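Local coordinates for protein carboxylase (Deinococcus radiodurans, PDB 5H80) that probably catalyses, through its biotin carboxylase domain, the ATP-dependent carboxylation of biotin, as one part of a multienzyme single-chain carboxylase, at residues V337-R342 / T350-A355; V327-E330 / D335-T338; V35-R40 / V45-A50. One frame throughout, in Å; residues are numbered along the deposited sequence.

Interaction 1. Residues V337-R342 / T350-A355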
loop_
_atom_site.group_PDB
_atom_site.type_symbol
_atom_site.label_atom_id
_atom_site.label_comp_id
_atom_site.label_asym_id
_atom_site.label_seq_id
_atom_site.Cartn_x
_atom_site.Cartn_y
_atom_site.Cartn_z
ATOM N N VAL A 337 -12.096 -8.456 0.927
ATOM C CA VAL A 337 -13.055 -8.579 2.075
ATOM C C VAL A 337 -14.326 -7.758 1.816
ATOM O O VAL A 337 -15.482 -8.110 2.167
ATOM C CB VAL A 337 -12.380 -8.277 3.412
ATOM C CG1 VAL A 337 -13.355 -8.482 4.610
ATOM C CG2 VAL A 337 -11.076 -9.108 3.558
ATOM N N THR A 338 -14.206 -6.512 1.253
ATOM C CA THR A 338 -15.458 -5.820 0.831
ATOM C C THR A 338 -16.268 -6.662 -0.193
ATOM O O THR A 338 -17.489 -6.785 -0.074
ATOM C CB THR A 338 -15.143 -4.432 0.229
ATOM O OG1 THR A 338 -14.206 -4.562 -0.870
ATOM C CG2 THR A 338 -14.600 -3.605 1.293
ATOM N N ALA A 339 -15.569 -7.346 -1.142
ATOM C CA ALA A 339 -16.181 -8.254 -2.158
ATOM C C ALA A 339 -16.922 -9.420 -1.412
ATOM O O ALA A 339 -18.105 -9.672 -1.675
ATOM C CB ALA A 339 -15.203 -8.807 -3.133
ATOM N N GLN A 340 -16.230 -9.987 -0.461
ATOM C CA GLN A 340 -16.777 -11.091 0.332
ATOM C C GLN A 340 -18.102 -10.691 1.068
ATOM O O GLN A 340 -19.142 -11.392 0.884
ATOM C CB GLN A 340 -15.781 -11.555 1.321
ATOM C CG GLN A 340 -16.193 -12.828 2.108
ATOM C CD GLN A 340 -15.277 -13.074 3.284
ATOM O OE1 GLN A 340 -14.601 -12.185 3.826
ATOM N NE2 GLN A 340 -15.186 -14.373 3.674
ATOM N N LEU A 341 -18.109 -9.555 1.718
ATOM C CA LEU A 341 -19.247 -8.976 2.412
ATOM C C LEU A 341 -20.424 -8.714 1.453
ATOM O O LEU A 341 -21.566 -9.061 1.753
ATOM C CB LEU A 341 -18.875 -7.690 3.109
ATOM C CG LEU A 341 -18.028 -7.825 4.419
ATOM C CD1 LEU A 341 -17.249 -6.521 4.759
ATOM C CD2 LEU A 341 -19.052 -8.240 5.529
ATOM N N ARG A 342 -20.156 -8.101 0.302
ATOM C CA ARG A 342 -21.134 -7.808 -0.694
ATOM C C ARG A 342 -21.712 -9.074 -1.337
ATOM O O ARG A 342 -22.956 -9.097 -1.598
ATOM C CB ARG A 342 -20.699 -6.753 -1.739
ATOM C CG ARG A 342 -20.248 -5.421 -1.084
ATOM C CD ARG A 342 -19.664 -4.531 -2.149
ATOM N NE ARG A 342 -20.645 -4.118 -3.131
ATOM C CZ ARG A 342 -20.583 -2.999 -3.847
ATOM N NH1 ARG A 342 -21.585 -2.705 -4.647
ATOM N NH2 ARG A 342 -19.517 -2.171 -3.813
ATOM N N THR A 350 -20.088 -9.408 -10.837
ATOM C CA THR A 350 -19.927 -8.173 -11.600
ATOM C C THR A 350 -20.214 -6.915 -10.718
ATOM O O THR A 350 -19.457 -5.948 -10.793
ATOM C CB THR A 350 -20.835 -8.203 -12.841
ATOM O OG1 THR A 350 -20.309 -9.130 -13.759
ATOM C CG2 THR A 350 -20.885 -6.840 -13.536
ATOM N N ALA A 351 -21.264 -6.880 -9.938
ATOM C CA ALA A 351 -21.654 -5.752 -9.030
ATOM C C ALA A 351 -20.575 -5.478 -7.948
ATOM O O ALA A 351 -20.503 -4.330 -7.461
ATOM C CB ALA A 351 -22.980 -6.045 -8.366
ATOM N N VAL A 352 -19.934 -6.564 -7.456
ATOM C CA VAL A 352 -18.910 -6.445 -6.436
ATOM C C VAL A 352 -17.529 -6.032 -7.031
ATOM O O VAL A 352 -16.608 -5.690 -6.292
ATOM C CB VAL A 352 -18.929 -7.679 -5.441
ATOM C CG1 VAL A 352 -20.325 -7.972 -4.920
ATOM C CG2 VAL A 352 -18.206 -8.837 -6.037
ATOM N N GLY A 353 -17.452 -5.967 -8.336
ATOM C CA GLY A 353 -16.206 -5.597 -9.106
ATOM C C GLY A 353 -15.198 -6.647 -9.361
ATOM O O GLY A 353 -14.036 -6.325 -9.678
ATOM N N LEU A 354 -15.616 -7.899 -9.352
ATOM C CA LEU A 354 -14.727 -9.010 -9.698
ATOM C C LEU A 354 -15.033 -9.455 -11.065
ATOM O O LEU A 354 -16.188 -9.714 -11.430
ATOM C CB LEU A 354 -14.878 -10.174 -8.710
ATOM C CG LEU A 354 -14.393 -9.931 -7.268
ATOM C CD1 LEU A 354 -14.591 -11.103 -6.313
ATOM C CD2 LEU A 354 -12.917 -9.530 -7.158
ATOM N N ALA A 355 -14.005 -9.486 -11.908
ATOM C CA ALA A 355 -14.210 -9.988 -13.251
ATOM C C ALA A 355 -14.478 -11.514 -13.290
ATOM O O ALA A 355 -13.821 -12.289 -12.519
ATOM C CB ALA A 355 -13.058 -9.546 -14.116
#
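Val352 reaches with its two methyl branches for two residues of the helix segment 337-342, CG1 for Arg342 and CG2 for Ala339. Its chi1 of -49° directs CG1 away from its own carbonyl carbon and leaves CG2 wedged between the backbone N and that carbon, which splits the valine between the two partners. Val352 CG1 presses on the root of the arginine side chain, 3.4 Å from Arg342 CB, a tight fit. Val352 CG2 meets Ala339 more loosely, at 4.2 Å from Ala339 CB. The same alanine methyl takes a second neighbour from the loop, with Leu354 CD1 4.0 Å from Ala339 CB, so that a valine and a leucine methyl meet Ala339 from the same side, where the backbones come nearest, 5.4 Å from Ala339 CA to Val352 CA. Helix 336-344 and the short helix 349-352 follow each other in the region assigned to the ATP-binding, ATP-grasp type of domain, and a Schellman motif at Gly353 ends the second of them. Its positive phi turns the chain out of the helix and brings Leu354 back toward Ala339. Beyond the apolar patch the Arg342 chain is extended at chi2 and bends at chi3 (65°), laying one face of its guanidinium over Val352 CA and the Ala351 carbonyl. NH1 of Arg342 lies 3.4 Å from Ala351 O, but the angle is too poor for a hydrogen bond; the charge instead finds Glu347, whose carboxylate forms a salt bridge with Arg342 NE. Another side of helix 336-344 packs on Ala50 of helix 42-53 through Val337, Thr338 and Leu341.

Interaction 2. Residues V327-E330 / D335-T338. With EDO (1,2-ethanediol), chain G.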
loop_
_atom_site.group_PDB
_atom_site.type_symbol
_atom_site.label_atom_id
_atom_site.label_comp_id
_atom_site.label_asym_id
_atom_site.label_seq_id
_atom_site.Cartn_x
_atom_site.Cartn_y
_atom_site.Cartn_z
ATOM N N VAL A 327 -1.897 -10.979 0.169
ATOM C CA VAL A 327 -0.947 -10.953 -1.000
ATOM C C VAL A 327 -1.617 -10.872 -2.365
ATOM O O VAL A 327 -1.151 -10.166 -3.268
ATOM C CB VAL A 327 0.089 -12.106 -1.025
ATOM C CG1 VAL A 327 1.303 -11.807 -0.198
ATOM C CG2 VAL A 327 -0.495 -13.442 -0.594
ATOM N N THR A 328 -2.749 -11.564 -2.518
ATOM C CA THR A 328 -3.524 -11.510 -3.679
ATOM C C THR A 328 -4.098 -10.142 -3.848
ATOM O O THR A 328 -4.090 -9.611 -4.940
ATOM C CB THR A 328 -4.701 -12.513 -3.543
ATOM O OG1 THR A 328 -4.160 -13.837 -3.490
ATOM C CG2 THR A 328 -5.691 -12.422 -4.659
ATOM N N GLU A 329 -4.596 -9.577 -2.752
ATOM C CA GLU A 329 -5.110 -8.171 -2.772
ATOM C C GLU A 329 -4.058 -7.249 -3.361
ATOM O O GLU A 329 -4.388 -6.422 -4.226
ATOM C CB GLU A 329 -5.495 -7.756 -1.312
ATOM C CG GLU A 329 -6.791 -8.447 -0.859
ATOM C CD GLU A 329 -7.395 -7.797 0.412
ATOM O OE1 GLU A 329 -6.632 -7.222 1.204
ATOM O OE2 GLU A 329 -8.607 -7.833 0.587
ATOM N N GLU A 330 -2.847 -7.259 -2.887
ATOM C CA GLU A 330 -1.861 -6.259 -3.322
ATOM C C GLU A 330 -1.340 -6.586 -4.751
ATOM O O GLU A 330 -1.093 -5.624 -5.571
ATOM C CB GLU A 330 -0.762 -6.159 -2.274
ATOM C CG GLU A 330 -1.093 -5.601 -0.878
ATOM C CD GLU A 330 -1.789 -4.365 -0.941
ATOM O OE1 GLU A 330 -1.264 -3.422 -1.614
ATOM O OE2 GLU A 330 -2.900 -4.287 -0.479
ATOM N N ASP A 335 -9.824 -5.500 -3.351
ATOM C CA ASP A 335 -10.246 -5.691 -1.948
ATOM C C ASP A 335 -11.175 -6.971 -1.832
ATOM O O ASP A 335 -12.424 -6.919 -2.221
ATOM C CB ASP A 335 -10.988 -4.497 -1.494
ATOM C CG ASP A 335 -11.272 -4.466 0.008
ATOM O OD1 ASP A 335 -11.487 -5.594 0.626
ATOM O OD2 ASP A 335 -11.238 -3.356 0.629
ATOM N N LEU A 336 -10.560 -8.040 -1.425
ATOM C CA LEU A 336 -11.309 -9.315 -1.202
ATOM C C LEU A 336 -12.330 -9.254 -0.135
ATOM O O LEU A 336 -13.366 -9.994 -0.253
ATOM C CB LEU A 336 -10.396 -10.517 -1.023
ATOM C CG LEU A 336 -9.638 -10.942 -2.314
ATOM C CD1 LEU A 336 -8.456 -11.843 -2.095
ATOM C CD2 LEU A 336 -10.614 -11.433 -3.379
ATOM N N VAL A 337 -12.096 -8.456 0.927
ATOM C CA VAL A 337 -13.055 -8.579 2.075
ATOM C C VAL A 337 -14.326 -7.758 1.816
ATOM O O VAL A 337 -15.482 -8.110 2.167
ATOM C CB VAL A 337 -12.380 -8.277 3.412
ATOM C CG1 VAL A 337 -13.355 -8.482 4.610
ATOM C CG2 VAL A 337 -11.076 -9.108 3.558
ATOM N N THR A 338 -14.206 -6.512 1.253
ATOM C CA THR A 338 -15.458 -5.820 0.831
ATOM C C THR A 338 -16.268 -6.662 -0.193
ATOM O O THR A 338 -17.489 -6.785 -0.074
ATOM C CB THR A 338 -15.143 -4.432 0.229
ATOM O OG1 THR A 338 -14.206 -4.562 -0.870
ATOM C CG2 THR A 338 -14.600 -3.605 1.293
HETATM C C1 EDO G . -6.117 -3.399 -0.462
HETATM O O1 EDO G . -5.234 -3.469 -1.597
HETATM C C2 EDO G . -7.563 -3.622 -0.773
HETATM O O2 EDO G . -7.811 -2.640 -1.802
#
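Glu329 and Leu336 meet where helix 325-332 gives way to helix 336-344. The Glu329 side chain, extended beyond CG, brings OE2 to 2.8 Å from Leu336 N, a weak bond bent to 127° at the hydrogen. The close-packed part lies beside it: Thr328 CG2 stands 3.8 Å from Leu336 CD1, the two side chains crossing at about a right angle, while Glu329 CG lies against the same leucine branch. Thr328 OG1 serves Arg255 rather than this contact. Asp335 is the N-cap of the second helix. With its CG trans to the backbone N (chi1 -170°), the carboxylate turns back over the first turn, and Asp335 OD1 accepts from Thr338 N at 2.9 Å in a nearly straight bond (167°) that arrives from well above the carboxylate plane. A weaker bond joins Val337 N to the same Asp335 OD1, also at 2.9 Å. Glu329 OE2 and Asp335 OD1 come within 3.6 Å of each other, a pairing of like charges that Arg46 of helix 42-53 probably makes tolerable, since its NH2 bridges both; Glu329 OE1 has Arg403 as well. Were Asp335 an alanine, the first-turn amides of Val337 and Thr338 would probably lose their cap, and Arg46 one of its carboxylates. The looser side holds a 1,2-ethanediol, probably from the crystallisation liquor: its O1 donates to Glu330 OE2 at 2.7 Å, its C2 touches Asp335 CA at 3.6 Å, and it also bonds Arg430 of the second subunit.

Interaction 3. Residues V35-R40 / V45-A50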
loop_
_atom_site.group_PDB
_atom_site.type_symbol
_atom_site.label_atom_id
_atom_site.label_comp_id
_atom_site.label_asym_id
_atom_site.label_seq_id
_atom_site.Cartn_x
_atom_site.Cartn_y
_atom_site.Cartn_z
ATOM N N VAL A 35 -22.697 -5.620 11.194
ATOM C CA VAL A 35 -21.948 -6.808 11.052
ATOM C C VAL A 35 -21.261 -7.236 12.371
ATOM O O VAL A 35 -20.379 -6.557 12.971
ATOM C CB VAL A 35 -20.827 -6.687 9.965
ATOM C CG1 VAL A 35 -20.044 -8.037 9.802
ATOM C CG2 VAL A 35 -21.366 -6.229 8.641
ATOM N N LEU A 36 -21.677 -8.379 12.879
ATOM C CA LEU A 36 -21.010 -8.904 14.061
ATOM C C LEU A 36 -19.804 -9.618 13.655
ATOM O O LEU A 36 -19.924 -10.552 12.884
ATOM C CB LEU A 36 -21.904 -9.846 14.853
ATOM C CG LEU A 36 -21.351 -10.676 16.014
ATOM C CD1 LEU A 36 -21.088 -9.666 17.062
ATOM C CD2 LEU A 36 -22.382 -11.733 16.505
ATOM N N ILE A 37 -18.648 -9.230 14.210
ATOM C CA ILE A 37 -17.314 -9.792 13.838
ATOM C C ILE A 37 -17.014 -10.872 14.893
ATOM O O ILE A 37 -16.553 -10.579 16.040
ATOM C CB ILE A 37 -16.245 -8.695 13.725
ATOM C CG1 ILE A 37 -16.705 -7.667 12.657
ATOM C CG2 ILE A 37 -14.843 -9.211 13.415
ATOM C CD1 ILE A 37 -15.767 -6.513 12.524
ATOM N N ALA A 38 -17.354 -12.121 14.593
ATOM C CA ALA A 38 -17.136 -13.238 15.519
ATOM C C ALA A 38 -15.672 -13.786 15.513
ATOM O O ALA A 38 -15.422 -14.903 15.128
ATOM C CB ALA A 38 -18.125 -14.377 15.269
ATOM N N ASN A 39 -14.734 -12.937 15.913
ATOM C CA ASN A 39 -13.338 -13.187 15.781
ATOM C C ASN A 39 -12.558 -12.062 16.530
ATOM O O ASN A 39 -13.172 -11.329 17.316
ATOM C CB ASN A 39 -12.862 -13.288 14.287
ATOM C CG ASN A 39 -11.762 -14.321 14.107
ATOM O OD1 ASN A 39 -10.758 -14.293 14.789
ATOM N ND2 ASN A 39 -11.947 -15.287 13.246
ATOM N N ARG A 40 -11.236 -12.068 16.407
ATOM C CA ARG A 40 -10.399 -11.125 17.142
ATOM C C ARG A 40 -9.092 -10.864 16.452
ATOM O O ARG A 40 -8.779 -11.529 15.451
ATOM C CB ARG A 40 -10.235 -11.690 18.577
ATOM C CG ARG A 40 -9.789 -13.121 18.607
ATOM C CD ARG A 40 -8.312 -13.271 18.508
ATOM N NE ARG A 40 -7.446 -12.413 19.402
ATOM C CZ ARG A 40 -6.120 -12.234 19.235
ATOM N NH1 ARG A 40 -5.392 -11.457 20.039
ATOM N NH2 ARG A 40 -5.468 -12.870 18.248
ATOM N N VAL A 45 -9.706 -6.755 12.951
ATOM C CA VAL A 45 -9.315 -5.351 12.461
ATOM C C VAL A 45 -9.546 -5.201 10.913
ATOM O O VAL A 45 -10.177 -4.182 10.393
ATOM C CB VAL A 45 -7.839 -5.074 12.885
ATOM C CG1 VAL A 45 -7.294 -3.818 12.246
ATOM C CG2 VAL A 45 -7.559 -4.858 14.387
ATOM N N ARG A 46 -9.043 -6.132 10.158
ATOM C CA ARG A 46 -9.257 -6.256 8.767
ATOM C C ARG A 46 -10.731 -6.092 8.314
ATOM O O ARG A 46 -11.165 -5.312 7.396
ATOM C CB ARG A 46 -8.655 -7.580 8.288
ATOM C CG ARG A 46 -8.843 -7.786 6.756
ATOM C CD ARG A 46 -8.033 -6.839 5.820
ATOM N NE ARG A 46 -8.346 -6.885 4.390
ATOM C CZ ARG A 46 -9.208 -6.030 3.838
ATOM N NH1 ARG A 46 -10.007 -5.273 4.540
ATOM N NH2 ARG A 46 -9.378 -5.997 2.557
ATOM N N ILE A 47 -11.611 -6.929 8.939
ATOM C CA ILE A 47 -13.017 -6.885 8.732
ATOM C C ILE A 47 -13.618 -5.513 9.064
ATOM O O ILE A 47 -14.452 -5.047 8.276
ATOM C CB ILE A 47 -13.802 -8.096 9.353
ATOM C CG1 ILE A 47 -13.276 -9.370 8.765
ATOM C CG2 ILE A 47 -15.252 -7.949 9.110
ATOM C CD1 ILE A 47 -13.647 -10.639 9.551
ATOM N N GLU A 48 -13.328 -4.912 10.229
ATOM C CA GLU A 48 -13.796 -3.573 10.626
ATOM C C GLU A 48 -13.466 -2.529 9.573
ATOM O O GLU A 48 -14.392 -1.852 9.155
ATOM C CB GLU A 48 -13.186 -3.112 11.950
ATOM C CG GLU A 48 -13.709 -3.991 13.069
ATOM C CD GLU A 48 -12.893 -3.927 14.346
ATOM O OE1 GLU A 48 -11.779 -3.440 14.332
ATOM O OE2 GLU A 48 -13.363 -4.451 15.395
ATOM N N ARG A 49 -12.331 -2.711 8.885
ATOM C CA ARG A 49 -11.859 -1.732 7.833
ATOM C C ARG A 49 -12.696 -1.946 6.547
ATOM O O ARG A 49 -13.181 -1.020 6.008
ATOM C CB ARG A 49 -10.379 -1.826 7.571
ATOM C CG ARG A 49 -9.464 -1.269 8.646
ATOM C CD ARG A 49 -8.083 -1.805 8.658
ATOM N NE ARG A 49 -7.280 -1.025 9.569
ATOM C CZ ARG A 49 -6.004 -1.322 9.915
ATOM N NH1 ARG A 49 -5.355 -2.389 9.395
ATOM N NH2 ARG A 49 -5.393 -0.536 10.808
ATOM N N ALA A 50 -13.031 -3.171 6.147
ATOM C CA ALA A 50 -13.872 -3.440 4.905
ATOM C C ALA A 50 -15.378 -2.952 5.206
ATOM O O ALA A 50 -16.034 -2.318 4.411
ATOM C CB ALA A 50 -13.866 -4.943 4.678
#
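With CG1 placed opposite its carbonyl carbon (chi1 -59°) and the chain straight beyond it (chi2 177°), Ile37 carries CD1 off the strand and onto helix 42-53. Ile47, whose CB points toward the strand, answers with its CG2 branch, trans to the backbone N. The two isoleucines slide past each other in opposite directions, Ile47 CG2 lying 3.7 Å from Ile37 CD1 and 3.8 Å from Ile37 CG1. Glu48 crosses Ile37 at about a right angle: its CG comes to 3.3 Å from Ile37 CD1, a tight contact made by the aliphatic part of the side chain and not by the carboxylate. Ile37 CD1 also sits 3.7 Å from Glu48 N, so it is lodged against the helix backbone too. After Ile37 the chain turns through an inverse gamma turn centred on Ala38. Asn39 OD1 then accepts Arg40 N at 2.8 Å, in the carbonyl plane and on a lone pair, while Asn39 ND2 donates to the backbone oxygens of Pro109 and Tyr111. The contact belongs to the first beta-alpha-beta unit of the N-terminal domain, in which strand 34-37 runs between strands 57-62 and 106-108 of a parallel sheet. Helix 42-53 packs on that sheet through Ile47, which also touches His108, while Arg49 reaches Glu447 of the second subunit.

Interactions 1 and 2 share helix 336-344, with centres about 10 Å apart: 335-338 caps its start, and 337-342 meets the next short helix. Interaction 3, centred about 17 Å from interaction 1 and about 15 Å from interaction 2, joins them through helix 42-53. Arg46 NH2 lies 2.8 Å from Glu329 OE2 and 2.9 Å from Asp335 OD1, in salt bridges to both sides of interaction 2, and Ala50 CB packs 3.6 Å from Val337 CG1. The N-terminal and ATP-binding regions are thus linked by charge and by apolar packing. Interactions 2 and 3 both border the second subunit, the former through the bound ethanediol and the latter through Arg46 and Arg49.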